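PDB 3UQZ: DNA processing protein DprA from Streptococcus pneumoniae, which binds single-stranded DNA cooperatively, shields it from nucleases and helps load the RecA recombinase onto it during natural transformation. Local coordinates for residues E135-S140 / K160-I165; P107-V112 / G218-E223; W83-I88 / A213-G218; F71-I76 / P92-Y97. All coordinates share one frame; numbering follows the deposited sequence.

Interaction 1. Residues E135-S140 / K160-I165; sequences ELVIVS and KTIAVI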
loop_
_atom_site.group_PDB
_atom_site.type_symbol
_atom_site.label_atom_id
_atom_site.label_comp_id
_atom_site.label_asym_id
_atom_site.label_seq_id
_atom_site.Cartn_x
_atom_site.Cartn_y
_atom_site.Cartn_z
ATOM N N GLU A 135 19.367 14.587 4.242
ATOM C CA GLU A 135 20.089 14.113 3.059
ATOM C C GLU A 135 19.530 14.726 1.762
ATOM O O GLU A 135 20.228 14.754 0.748
ATOM C CB GLU A 135 20.007 12.579 2.962
ATOM C CG GLU A 135 21.021 11.841 3.810
ATOM C CD GLU A 135 22.089 11.164 2.977
ATOM O OE1 GLU A 135 21.794 10.110 2.368
ATOM O OE2 GLU A 135 23.220 11.699 2.919
ATOM N N LEU A 136 18.256 15.171 1.780
ATOM C CA LEU A 136 17.572 15.713 0.602
ATOM C C LEU A 136 16.966 17.075 0.842
ATOM O O LEU A 136 16.482 17.358 1.934
ATOM C CB LEU A 136 16.450 14.751 0.139
ATOM C CG LEU A 136 16.848 13.318 -0.194
ATOM C CD1 LEU A 136 15.642 12.393 -0.197
ATOM C CD2 LEU A 136 17.602 13.259 -1.479
ATOM N N VAL A 137 16.942 17.900 -0.204
ATOM C CA VAL A 137 16.304 19.219 -0.193
ATOM C C VAL A 137 14.806 18.956 -0.422
ATOM O O VAL A 137 14.433 18.236 -1.364
ATOM C CB VAL A 137 16.894 20.174 -1.279
ATOM C CG1 VAL A 137 16.126 21.492 -1.347
ATOM C CG2 VAL A 137 18.364 20.433 -1.031
ATOM N N ILE A 138 13.964 19.513 0.458
ATOM C CA ILE A 138 12.515 19.335 0.374
ATOM C C ILE A 138 11.924 20.359 -0.590
ATOM O O ILE A 138 11.932 21.572 -0.305
ATOM C CB ILE A 138 11.842 19.347 1.784
ATOM C CG1 ILE A 138 12.463 18.303 2.770
ATOM C CG2 ILE A 138 10.308 19.254 1.713
ATOM C CD1 ILE A 138 12.615 16.858 2.299
ATOM N N VAL A 139 11.427 19.869 -1.742
ATOM C CA VAL A 139 10.814 20.734 -2.744
ATOM C C VAL A 139 9.296 20.636 -2.633
ATOM O O VAL A 139 8.752 19.534 -2.703
ATOM C CB VAL A 139 11.323 20.461 -4.178
ATOM C CG1 VAL A 139 10.757 21.491 -5.153
ATOM C CG2 VAL A 139 12.848 20.454 -4.233
ATOM N N SER A 140 8.620 21.776 -2.420
ATOM C CA SER A 140 7.162 21.838 -2.321
ATOM C C SER A 140 6.631 23.194 -2.797
ATOM O O SER A 140 7.424 24.057 -3.148
ATOM C CB SER A 140 6.690 21.490 -0.913
ATOM O OG SER A 140 5.361 21.004 -0.963
ATOM N N LYS A 160 17.212 21.943 4.326
ATOM C CA LYS A 160 16.961 22.945 3.292
ATOM C C LYS A 160 15.667 22.711 2.543
ATOM O O LYS A 160 15.286 21.562 2.344
ATOM C CB LYS A 160 18.154 23.027 2.316
ATOM C CG LYS A 160 19.525 23.336 2.968
ATOM C CD LYS A 160 19.614 24.634 3.811
ATOM C CE LYS A 160 19.583 25.925 3.021
ATOM N NZ LYS A 160 19.645 27.114 3.912
ATOM N N THR A 161 14.995 23.799 2.124
ATOM C CA THR A 161 13.747 23.737 1.357
ATOM C C THR A 161 13.686 24.674 0.126
ATOM O O THR A 161 14.207 25.792 0.167
ATOM C CB THR A 161 12.507 23.861 2.280
ATOM O OG1 THR A 161 11.360 23.401 1.569
ATOM C CG2 THR A 161 12.251 25.275 2.762
ATOM N N ILE A 162 13.021 24.210 -0.955
ATOM C CA ILE A 162 12.757 25.009 -2.159
ATOM C C ILE A 162 11.242 25.116 -2.309
ATOM O O ILE A 162 10.557 24.095 -2.273
ATOM C CB ILE A 162 13.411 24.456 -3.468
ATOM C CG1 ILE A 162 14.944 24.415 -3.375
ATOM C CG2 ILE A 162 12.958 25.261 -4.711
ATOM C CD1 ILE A 162 15.625 23.617 -4.480
ATOM N N ALA A 163 10.720 26.343 -2.481
ATOM C CA ALA A 163 9.297 26.594 -2.738
ATOM C C ALA A 163 9.095 27.030 -4.195
ATOM O O ALA A 163 9.844 27.873 -4.701
ATOM C CB ALA A 163 8.754 27.650 -1.803
ATOM N N VAL A 164 8.111 26.429 -4.878
ATOM C CA VAL A 164 7.745 26.774 -6.264
ATOM C C VAL A 164 6.333 27.388 -6.155
ATOM O O VAL A 164 5.398 26.707 -5.741
ATOM C CB VAL A 164 7.836 25.555 -7.237
ATOM C CG1 VAL A 164 7.609 25.968 -8.688
ATOM C CG2 VAL A 164 9.183 24.851 -7.100
ATOM N N ILE A 165 6.208 28.693 -6.397
ATOM C CA ILE A 165 4.925 29.385 -6.235
ATOM C C ILE A 165 4.114 29.561 -7.527
ATOM O O ILE A 165 4.634 29.355 -8.632
ATOM C CB ILE A 165 5.095 30.708 -5.435
ATOM C CG1 ILE A 165 6.095 31.674 -6.117
ATOM C CG2 ILE A 165 5.472 30.407 -3.974
ATOM C CD1 ILE A 165 6.133 33.103 -5.549
HETATM O O HOH W 1 16.553 19.156 4.110
#

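Interaction 2. Residues P107-V112 / G218-E223; sequences PKVAVV and GVIVAE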
loop_
_atom_site.group_PDB
_atom_site.type_symbol
_atom_site.label_atom_id
_atom_site.label_comp_id
_atom_site.label_asym_id
_atom_site.label_seq_id
_atom_site.Cartn_x
_atom_site.Cartn_y
_atom_site.Cartn_z
ATOM N N PRO A 107 20.822 17.083 -3.914
ATOM C CA PRO A 107 19.756 16.119 -4.239
ATOM C C PRO A 107 18.428 16.604 -3.652
ATOM O O PRO A 107 18.396 17.086 -2.517
ATOM C CB PRO A 107 20.245 14.815 -3.598
ATOM C CG PRO A 107 21.726 15.035 -3.337
ATOM C CD PRO A 107 21.801 16.479 -2.983
ATOM N N LYS A 108 17.354 16.544 -4.467
ATOM C CA LYS A 108 16.026 17.054 -4.126
ATOM C C LYS A 108 14.924 15.991 -4.167
ATOM O O LYS A 108 14.961 15.084 -5.003
ATOM C CB LYS A 108 15.650 18.204 -5.082
ATOM C CG LYS A 108 16.589 19.402 -5.030
ATOM C CD LYS A 108 16.416 20.353 -6.208
ATOM C CE LYS A 108 17.076 19.899 -7.491
ATOM N NZ LYS A 108 18.556 19.891 -7.428
ATOM N N VAL A 109 13.926 16.135 -3.275
ATOM C CA VAL A 109 12.746 15.279 -3.209
ATOM C C VAL A 109 11.507 16.167 -3.124
ATOM O O VAL A 109 11.495 17.152 -2.380
ATOM C CB VAL A 109 12.808 14.160 -2.109
ATOM C CG1 VAL A 109 12.691 14.718 -0.684
ATOM C CG2 VAL A 109 11.767 13.069 -2.358
ATOM N N ALA A 110 10.495 15.854 -3.939
ATOM C CA ALA A 110 9.240 16.589 -3.926
ATOM C C ALA A 110 8.296 16.003 -2.846
ATOM O O ALA A 110 8.398 14.827 -2.505
ATOM C CB ALA A 110 8.583 16.520 -5.289
ATOM N N VAL A 111 7.441 16.853 -2.262
ATOM C CA VAL A 111 6.454 16.471 -1.248
ATOM C C VAL A 111 5.137 17.146 -1.626
ATOM O O VAL A 111 5.064 18.376 -1.704
ATOM C CB VAL A 111 6.863 16.751 0.228
ATOM C CG1 VAL A 111 5.824 16.184 1.195
ATOM C CG2 VAL A 111 8.243 16.186 0.553
ATOM N N VAL A 112 4.121 16.331 -1.935
ATOM C CA VAL A 112 2.803 16.824 -2.367
ATOM C C VAL A 112 1.684 16.199 -1.537
ATOM O O VAL A 112 1.870 15.127 -0.961
ATOM C CB VAL A 112 2.546 16.714 -3.914
ATOM C CG1 VAL A 112 3.534 17.550 -4.711
ATOM C CG2 VAL A 112 2.547 15.279 -4.406
ATOM N N GLY A 218 12.386 11.975 -7.204
ATOM C CA GLY A 218 11.288 11.315 -6.509
ATOM C C GLY A 218 10.269 12.276 -5.933
ATOM O O GLY A 218 10.603 13.417 -5.594
ATOM N N VAL A 219 9.013 11.809 -5.809
ATOM C CA VAL A 219 7.893 12.579 -5.248
ATOM C C VAL A 219 7.288 11.802 -4.078
ATOM O O VAL A 219 6.943 10.641 -4.235
ATOM C CB VAL A 219 6.802 12.944 -6.306
ATOM C CG1 VAL A 219 5.714 13.828 -5.706
ATOM C CG2 VAL A 219 7.405 13.617 -7.534
ATOM N N ILE A 220 7.141 12.453 -2.916
ATOM C CA ILE A 220 6.518 11.891 -1.719
ATOM C C ILE A 220 5.073 12.395 -1.650
ATOM O O ILE A 220 4.846 13.608 -1.659
ATOM C CB ILE A 220 7.327 12.199 -0.425
ATOM C CG1 ILE A 220 8.698 11.486 -0.425
ATOM C CG2 ILE A 220 6.518 11.851 0.845
ATOM C CD1 ILE A 220 9.692 12.000 0.646
ATOM N N VAL A 221 4.099 11.452 -1.610
ATOM C CA VAL A 221 2.661 11.746 -1.493
ATOM C C VAL A 221 2.149 11.403 -0.115
ATOM O O VAL A 221 2.530 10.384 0.459
ATOM C CB VAL A 221 1.735 11.087 -2.535
ATOM C CG1 VAL A 221 0.847 12.118 -3.216
ATOM C CG2 VAL A 221 2.481 10.197 -3.518
ATOM N N ALA A 222 1.226 12.221 0.372
ATOM C CA ALA A 222 0.554 12.044 1.644
ATOM C C ALA A 222 -0.796 12.697 1.548
ATOM O O ALA A 222 -0.905 13.858 1.144
ATOM C CB ALA A 222 1.351 12.674 2.762
ATOM N N GLU A 223 -1.830 11.935 1.898
ATOM C CA GLU A 223 -3.219 12.371 1.890
ATOM C C GLU A 223 -3.665 12.937 0.548
ATOM O O GLU A 223 -4.164 14.053 0.479
ATOM C CB GLU A 223 -3.550 13.291 3.089
ATOM C CG GLU A 223 -3.374 12.607 4.438
ATOM C CD GLU A 223 -4.252 13.095 5.573
ATOM O OE1 GLU A 223 -4.784 14.226 5.485
ATOM O OE2 GLU A 223 -4.370 12.356 6.577
#

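Interaction 3. Residues W83-I88 / A213-G218; sequences WDLSEI and AGLCRG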
loop_
_atom_site.group_PDB
_atom_site.type_symbol
_atom_site.label_atom_id
_atom_site.label_comp_id
_atom_site.label_asym_id
_atom_site.label_seq_id
_atom_site.Cartn_x
_atom_site.Cartn_y
_atom_site.Cartn_z
ATOM N N TRP A 83 19.664 20.077 -14.811
ATOM C CA TRP A 83 19.516 19.099 -15.880
ATOM C C TRP A 83 18.293 18.215 -15.786
ATOM O O TRP A 83 17.755 17.855 -16.825
ATOM C CB TRP A 83 20.800 18.275 -16.044
ATOM C CG TRP A 83 21.964 19.011 -16.660
ATOM C CD1 TRP A 83 21.987 20.303 -17.104
ATOM C CD2 TRP A 83 23.272 18.476 -16.916
ATOM N NE1 TRP A 83 23.231 20.611 -17.600
ATOM C CE2 TRP A 83 24.035 19.503 -17.514
ATOM C CE3 TRP A 83 23.868 17.214 -16.724
ATOM C CZ2 TRP A 83 25.362 19.306 -17.925
ATOM C CZ3 TRP A 83 25.174 17.019 -17.145
ATOM C CH2 TRP A 83 25.906 18.055 -17.736
ATOM N N ASP A 84 17.844 17.861 -14.571
ATOM C CA ASP A 84 16.648 17.035 -14.405
ATOM C C ASP A 84 15.401 17.780 -14.874
ATOM O O ASP A 84 14.549 17.175 -15.522
ATOM C CB ASP A 84 16.482 16.585 -12.948
ATOM C CG ASP A 84 17.444 15.503 -12.497
ATOM O OD1 ASP A 84 17.584 14.488 -13.222
ATOM O OD2 ASP A 84 18.013 15.641 -11.395
ATOM N N LEU A 85 15.301 19.089 -14.564
ATOM C CA LEU A 85 14.185 19.935 -14.979
ATOM C C LEU A 85 14.141 20.130 -16.509
ATOM O O LEU A 85 13.057 20.209 -17.072
ATOM C CB LEU A 85 14.204 21.289 -14.215
ATOM C CG LEU A 85 13.023 22.251 -14.427
ATOM C CD1 LEU A 85 11.685 21.639 -13.993
ATOM C CD2 LEU A 85 13.271 23.567 -13.736
ATOM N N SER A 86 15.303 20.169 -17.178
ATOM C CA SER A 86 15.400 20.336 -18.631
ATOM C C SER A 86 14.816 19.149 -19.400
ATOM O O SER A 86 14.421 19.319 -20.552
ATOM C CB SER A 86 16.852 20.544 -19.045
ATOM O OG SER A 86 17.592 19.349 -18.871
ATOM N N GLU A 87 14.776 17.952 -18.773
ATOM C CA GLU A 87 14.298 16.704 -19.373
ATOM C C GLU A 87 12.780 16.563 -19.459
ATOM O O GLU A 87 12.298 15.666 -20.153
ATOM C CB GLU A 87 14.881 15.489 -18.646
ATOM C CG GLU A 87 16.387 15.343 -18.733
ATOM C CD GLU A 87 16.902 14.417 -17.652
ATOM O OE1 GLU A 87 18.128 14.432 -17.402
ATOM O OE2 GLU A 87 16.082 13.685 -17.046
ATOM N N ILE A 88 12.023 17.400 -18.744
ATOM C CA ILE A 88 10.563 17.304 -18.754
ATOM C C ILE A 88 9.956 17.913 -20.001
ATOM O O ILE A 88 10.579 18.744 -20.668
ATOM C CB ILE A 88 9.892 17.850 -17.460
ATOM C CG1 ILE A 88 10.074 19.377 -17.301
ATOM C CG2 ILE A 88 10.343 17.086 -16.227
ATOM C CD1 ILE A 88 8.916 20.098 -16.751
ATOM N N ALA A 213 7.697 18.553 -9.533
ATOM C CA ALA A 213 8.008 17.181 -9.922
ATOM C C ALA A 213 9.282 17.111 -10.768
ATOM O O ALA A 213 10.166 16.325 -10.444
ATOM C CB ALA A 213 6.835 16.573 -10.673
ATOM N N GLY A 214 9.381 17.965 -11.792
ATOM C CA GLY A 214 10.510 18.035 -12.722
ATOM C C GLY A 214 11.875 18.269 -12.105
ATOM O O GLY A 214 12.878 17.730 -12.580
ATOM N N LEU A 215 11.919 19.072 -11.037
ATOM C CA LEU A 215 13.124 19.403 -10.281
ATOM C C LEU A 215 13.728 18.179 -9.564
ATOM O O LEU A 215 14.931 18.147 -9.338
ATOM C CB LEU A 215 12.729 20.446 -9.223
ATOM C CG LEU A 215 13.467 21.789 -9.101
ATOM C CD1 LEU A 215 14.167 22.210 -10.372
ATOM C CD2 LEU A 215 12.515 22.874 -8.631
ATOM N N CYS A 216 12.893 17.190 -9.191
ATOM C CA CYS A 216 13.278 16.040 -8.362
ATOM C C CYS A 216 13.276 14.660 -9.017
ATOM O O CYS A 216 12.571 14.424 -9.997
ATOM C CB CYS A 216 12.455 16.038 -7.077
ATOM S SG CYS A 216 12.014 17.690 -6.486
ATOM N N ARG A 217 14.045 13.728 -8.416
ATOM C CA ARG A 217 14.159 12.329 -8.856
ATOM C C ARG A 217 13.058 11.443 -8.231
ATOM O O ARG A 217 12.836 10.321 -8.695
ATOM C CB ARG A 217 15.557 11.763 -8.539
ATOM C CG ARG A 217 16.717 12.565 -9.127
ATOM C CD ARG A 217 17.089 12.116 -10.522
ATOM N NE ARG A 217 18.396 11.456 -10.544
ATOM C CZ ARG A 217 19.559 12.076 -10.739
ATOM N NH1 ARG A 217 19.600 13.391 -10.915
ATOM N NH2 ARG A 217 20.690 11.383 -10.755
ATOM N N GLY A 218 12.386 11.975 -7.204
ATOM C CA GLY A 218 11.288 11.315 -6.509
ATOM C C GLY A 218 10.269 12.276 -5.933
ATOM O O GLY A 218 10.603 13.417 -5.594
HETATM O O HOH W 2 16.903 16.448 -8.928
#

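Interaction 4. Residues F71-I76 / P92-Y97; sequences FPSFSI and PVLLFY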
loop_
_atom_site.group_PDB
_atom_site.type_symbol
_atom_site.label_atom_id
_atom_site.label_comp_id
_atom_site.label_asym_id
_atom_site.label_seq_id
_atom_site.Cartn_x
_atom_site.Cartn_y
_atom_site.Cartn_z
ATOM N N PHE A 71 13.238 41.246 -9.652
ATOM C CA PHE A 71 13.718 40.008 -9.034
ATOM C C PHE A 71 14.702 39.344 -9.998
ATOM O O PHE A 71 14.449 39.369 -11.215
ATOM C CB PHE A 71 12.554 39.042 -8.699
ATOM C CG PHE A 71 11.588 39.556 -7.658
ATOM C CD1 PHE A 71 11.939 39.584 -6.310
ATOM C CD2 PHE A 71 10.332 40.025 -8.021
ATOM C CE1 PHE A 71 11.051 40.081 -5.351
ATOM C CE2 PHE A 71 9.442 40.506 -7.058
ATOM C CZ PHE A 71 9.802 40.518 -5.730
ATOM N N PRO A 72 15.808 38.727 -9.490
ATOM C CA PRO A 72 16.758 38.057 -10.400
ATOM C C PRO A 72 16.131 36.860 -11.118
ATOM O O PRO A 72 15.027 36.435 -10.766
ATOM C CB PRO A 72 17.915 37.638 -9.476
ATOM C CG PRO A 72 17.314 37.556 -8.136
ATOM C CD PRO A 72 16.235 38.593 -8.082
ATOM N N SER A 73 16.828 36.329 -12.137
ATOM C CA SER A 73 16.320 35.217 -12.929
ATOM C C SER A 73 17.433 34.401 -13.562
ATOM O O SER A 73 18.607 34.766 -13.478
ATOM C CB SER A 73 15.370 35.736 -14.013
ATOM O OG SER A 73 15.968 36.743 -14.815
ATOM N N PHE A 74 17.051 33.269 -14.164
ATOM C CA PHE A 74 17.894 32.356 -14.931
ATOM C C PHE A 74 17.007 31.635 -15.938
ATOM O O PHE A 74 15.811 31.458 -15.684
ATOM C CB PHE A 74 18.692 31.378 -14.041
ATOM C CG PHE A 74 17.898 30.329 -13.291
ATOM C CD1 PHE A 74 17.720 29.054 -13.826
ATOM C CD2 PHE A 74 17.341 30.609 -12.041
ATOM C CE1 PHE A 74 16.964 28.090 -13.149
ATOM C CE2 PHE A 74 16.592 29.640 -11.362
ATOM C CZ PHE A 74 16.415 28.386 -11.918
ATOM N N SER A 75 17.571 31.275 -17.101
ATOM C CA SER A 75 16.824 30.617 -18.174
ATOM C C SER A 75 17.415 29.259 -18.513
ATOM O O SER A 75 18.505 28.926 -18.045
ATOM C CB SER A 75 16.803 31.499 -19.421
ATOM O OG SER A 75 18.081 31.575 -20.034
ATOM N N ILE A 76 16.727 28.511 -19.392
ATOM C CA ILE A 76 17.160 27.215 -19.907
ATOM C C ILE A 76 18.504 27.326 -20.689
ATOM O O ILE A 76 19.134 26.307 -20.958
ATOM C CB ILE A 76 15.996 26.543 -20.702
ATOM C CG1 ILE A 76 16.172 24.996 -20.808
ATOM C CG2 ILE A 76 15.743 27.227 -22.050
ATOM C CD1 ILE A 76 14.863 24.176 -20.924
ATOM N N PRO A 92 10.230 24.821 -17.896
ATOM C CA PRO A 92 10.160 26.296 -17.810
ATOM C C PRO A 92 11.331 26.938 -18.527
ATOM O O PRO A 92 12.481 26.552 -18.346
ATOM C CB PRO A 92 10.177 26.592 -16.303
ATOM C CG PRO A 92 10.639 25.357 -15.671
ATOM C CD PRO A 92 10.234 24.209 -16.552
ATOM N N VAL A 93 11.014 27.850 -19.424
ATOM C CA VAL A 93 12.002 28.536 -20.247
ATOM C C VAL A 93 12.758 29.648 -19.476
ATOM O O VAL A 93 13.946 29.868 -19.721
ATOM C CB VAL A 93 11.339 28.959 -21.573
ATOM C CG1 VAL A 93 10.984 30.440 -21.629
ATOM C CG2 VAL A 93 12.151 28.506 -22.761
ATOM N N LEU A 94 12.083 30.287 -18.503
ATOM C CA LEU A 94 12.632 31.349 -17.664
ATOM C C LEU A 94 12.020 31.249 -16.258
ATOM O O LEU A 94 10.808 31.084 -16.133
ATOM C CB LEU A 94 12.343 32.735 -18.303
ATOM C CG LEU A 94 12.782 34.007 -17.549
ATOM C CD1 LEU A 94 14.253 34.288 -17.736
ATOM C CD2 LEU A 94 11.978 35.206 -17.998
ATOM N N LEU A 95 12.867 31.334 -15.217
ATOM C CA LEU A 95 12.459 31.284 -13.807
ATOM C C LEU A 95 13.041 32.439 -13.015
ATOM O O LEU A 95 14.255 32.653 -13.029
ATOM C CB LEU A 95 12.856 29.950 -13.107
ATOM C CG LEU A 95 12.072 28.680 -13.470
ATOM C CD1 LEU A 95 12.816 27.439 -13.036
ATOM C CD2 LEU A 95 10.684 28.694 -12.870
ATOM N N PHE A 96 12.170 33.168 -12.308
ATOM C CA PHE A 96 12.543 34.249 -11.407
ATOM C C PHE A 96 12.720 33.620 -10.044
ATOM O O PHE A 96 12.030 32.648 -9.732
ATOM C CB PHE A 96 11.465 35.324 -11.344
ATOM C CG PHE A 96 11.287 36.069 -12.635
ATOM C CD1 PHE A 96 12.101 37.151 -12.949
ATOM C CD2 PHE A 96 10.298 35.698 -13.537
ATOM C CE1 PHE A 96 11.922 37.852 -14.146
ATOM C CE2 PHE A 96 10.128 36.392 -14.733
ATOM C CZ PHE A 96 10.933 37.472 -15.024
ATOM N N TYR A 97 13.654 34.144 -9.242
ATOM C CA TYR A 97 13.945 33.585 -7.932
ATOM C C TYR A 97 14.217 34.633 -6.869
ATOM O O TYR A 97 14.513 35.792 -7.161
ATOM C CB TYR A 97 15.090 32.558 -8.016
ATOM C CG TYR A 97 16.458 33.158 -8.234
ATOM C CD1 TYR A 97 17.288 33.469 -7.159
ATOM C CD2 TYR A 97 16.943 33.383 -9.521
ATOM C CE1 TYR A 97 18.547 34.024 -7.355
ATOM C CE2 TYR A 97 18.205 33.939 -9.731
ATOM C CZ TYR A 97 19.003 34.256 -8.644
ATOM O OH TYR A 97 20.257 34.776 -8.850
#

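Interaction 1. Residues E135-S140 / K160-I165
Val137 reaches past its nearest neighbour Lys160 and lays CG1 against the CG1 branch of Ile162, 3.7 Å away, the two side chains crossing at a slant. That methyl stands anti to the backbone N of Val137 (chi1 174°), which carries it forward along the neighbouring strand. Val139 shares this face of the sheet with Ile162. The two lie side by side and point the same way, with Val139 CG2 4.1 Å from Ile162 CB, while Val139 CG1 meets Val164 CG2. The result is a row of branched aliphatic groups, and Leu215 of helix 204-215 packs against Val139 on this face. The backbones pair in parallel, strand axes 14° apart, as expected of a beta-alpha-beta crossover: helix 146-157 links strands 137-140 and 161-164 in the Rossmann-like sheet. Four N-H...O bonds zip them together. Ile138 uses both its N, bonded to Lys160 O, and its O, which accepts Ile162 N at 2.9 Å. Ser140 does likewise, its N reaching Ile162 O almost straight (167° at the hydrogen) and its O receiving Val164 N at 3.0 Å. The opposite face carries Ile138, Thr161 and Ser140, where Ser140 and Thr161 both touch His151 of helix 146-157 and Ser140 OG bonds to Val111 O on the next strand. At the start of the pairing a water donates to Leu136 O and accepts from Lys160 N at 2.9 Å, bridging the two segments.

Interaction 2. Residues P107-V112 / G218-E223
Two adjacent parallel strands of the Rossmann-like sheet meet here, 108-112 and 218-222, their local axes 4.4 Å apart at closest and inclined by 25°. Four backbone bonds define the register, which pairs Ala110 with Val219, Val111 with Ile220 and Val112 with Val221. Ala110 N donates to Gly218 O in that carbonyl's plane, and Ala110 O takes Ile220 N at 2.7 Å from well above its own plane. Val112 N then meets Ile220 O at 2.8 Å, while the last link, Ala222 N to Val112 O, stretches to 3.3 Å and bends to 141°, so the ladder slackens toward its end. On one face Val112 CG2 is wedged between two valines of the partner strand, 3.7 Å from Val219 CG1 and 3.8 Å from Val221 CG1. With CG1 anti to the carbonyl carbon (chi1 -62°), CG2 falls between the backbone N and the carbonyl carbon and faces the partner strand. Ala110 CB sits beside Val219 CG2 on the same face at 3.9 Å. On the other face Ile220 extends CD1 back toward Val109 CG2, 3.8 Å away. The face with Val112, Val219 and Val221 packs on Cys234 of helix 229-239. Beyond strand 218-222 comes strand 243-246, Ile220 touching its Phe245; on the other side of 108-113, strand 137-140 bonds to Val109 and Val111.

Interaction 3. Residues W83-I88 / A213-G218
Asp84 and Arg217 form a salt bridge between the short, weakly bonded helix 83-86 and the turn that leads from helix 204-215 into strand 218-222 of the Rossmann-like domain. Arg217 gets there by folding: its chain bends at chi2 (-89°) and again at chi3, swinging the guanidinium over to the acidic side chain. NH1 then lies 2.8 Å from Asp84 OD2, which offers its syn lone pair and sits at the guanidinium edge, near its plane. The bond is bent, 142° at the hydrogen, and the carboxylate and guanidinium planes stand 71° apart, so this is a single-point grip and not a coplanar bidentate pairing. Arg217 NE has a long, weak ion pair with Glu281. Next to the salt bridge the contact turns apolar. With CG anti to its backbone N, Leu85 directs CD2 to Leu215 CD1, 3.7 Å away. The nearest pair of CA atoms is Leu85 and Gly214, 4.7 Å apart. Ile88 CG2 lies 3.6 Å from Gly214 CA, so helix 204-215 is approached here over bare backbone, while Gly214 O is claimed by Arg242, which also bonds to Cys216 O. One water bridges the segments, donating to Leu215 O at 2.6 Å and to Asp84 OD2, giving that carboxylate oxygen a second donor beside Arg217 NH1.

Interaction 4. Residues F71-I76 / P92-Y97
Strands 73-75 and 94-97 run antiparallel, their axes 159° apart and 4.8 Å from each other at closest. Phe74 and Leu95 are the hydrogen-bonded pair, with Phe74 N to Leu95 O at 3.1 Å and Leu95 N to Phe74 O nearly straight. Ser73-Phe96 and Ser75-Leu94 flank it as non-hydrogen-bonded pairs. Beyond them Tyr97 N reaches Pro72 O and Ile76 N reaches Val93 O, each donor lying well above the plane of the carbonyl it binds. Strand 73-75 is thereby added as an edge strand to the Rossmann-like sheet, and strand 94-99 passes the pairing on to strand 189-192. Tyr97 puts its ring across the strand boundary, chi1 73° placing CG between N and carbonyl carbon. Pro72 rests on one face of that ring in a CH-pi contact, CG 3.9 Å from the centroid and 17° off the normal. Phe74 CD2 is 3.8 Å from Tyr97 CD2, which comes in at the Phe74 ring's edge. Leu95 CB lies over one face of the Phe74 ring, toward its rim, while Phe74 CZ touches Leu95 CD1 at 3.9 Å. The other side of the sheet carries Ser73, Ser75, Leu94 and Phe96. There Phe96 CD1 lies 3.7 Å from Ser73 CB, Tyr9 of helix 5-13 meets Phe96 edge-to-face, and Ser75 OG bonds to Asn5. At the far end Ile76 CG2 meets Val93 CG2 at 3.9 Å, both side chains touching Leu25 of helix 18-28.

Interactions 1, 2 and 4 all belong to one mixed sheet, but differ in place and direction. The first two are parallel pairings with aliphatic side chains, interaction 2 wholly buried and interaction 1 nearly so, and they are neighbours: strand 137-140 joins 108-113 through Val139 N and Val109 O. Interaction 4 lies at the sheet's edge, antiparallel, only partly buried and rich in aromatic rings; its centre is about 23 Å from that of interaction 2. Interaction 3, mostly buried but with Asp84 and Arg217 partly exposed, pairs no strands and combines a salt bridge with leucine packing. It connects the others: Gly218 is shared with interaction 2, Leu215 packs on Val139 and Val164 of interaction 1, and Leu85 touches Pro92 and Leu95 of interaction 4.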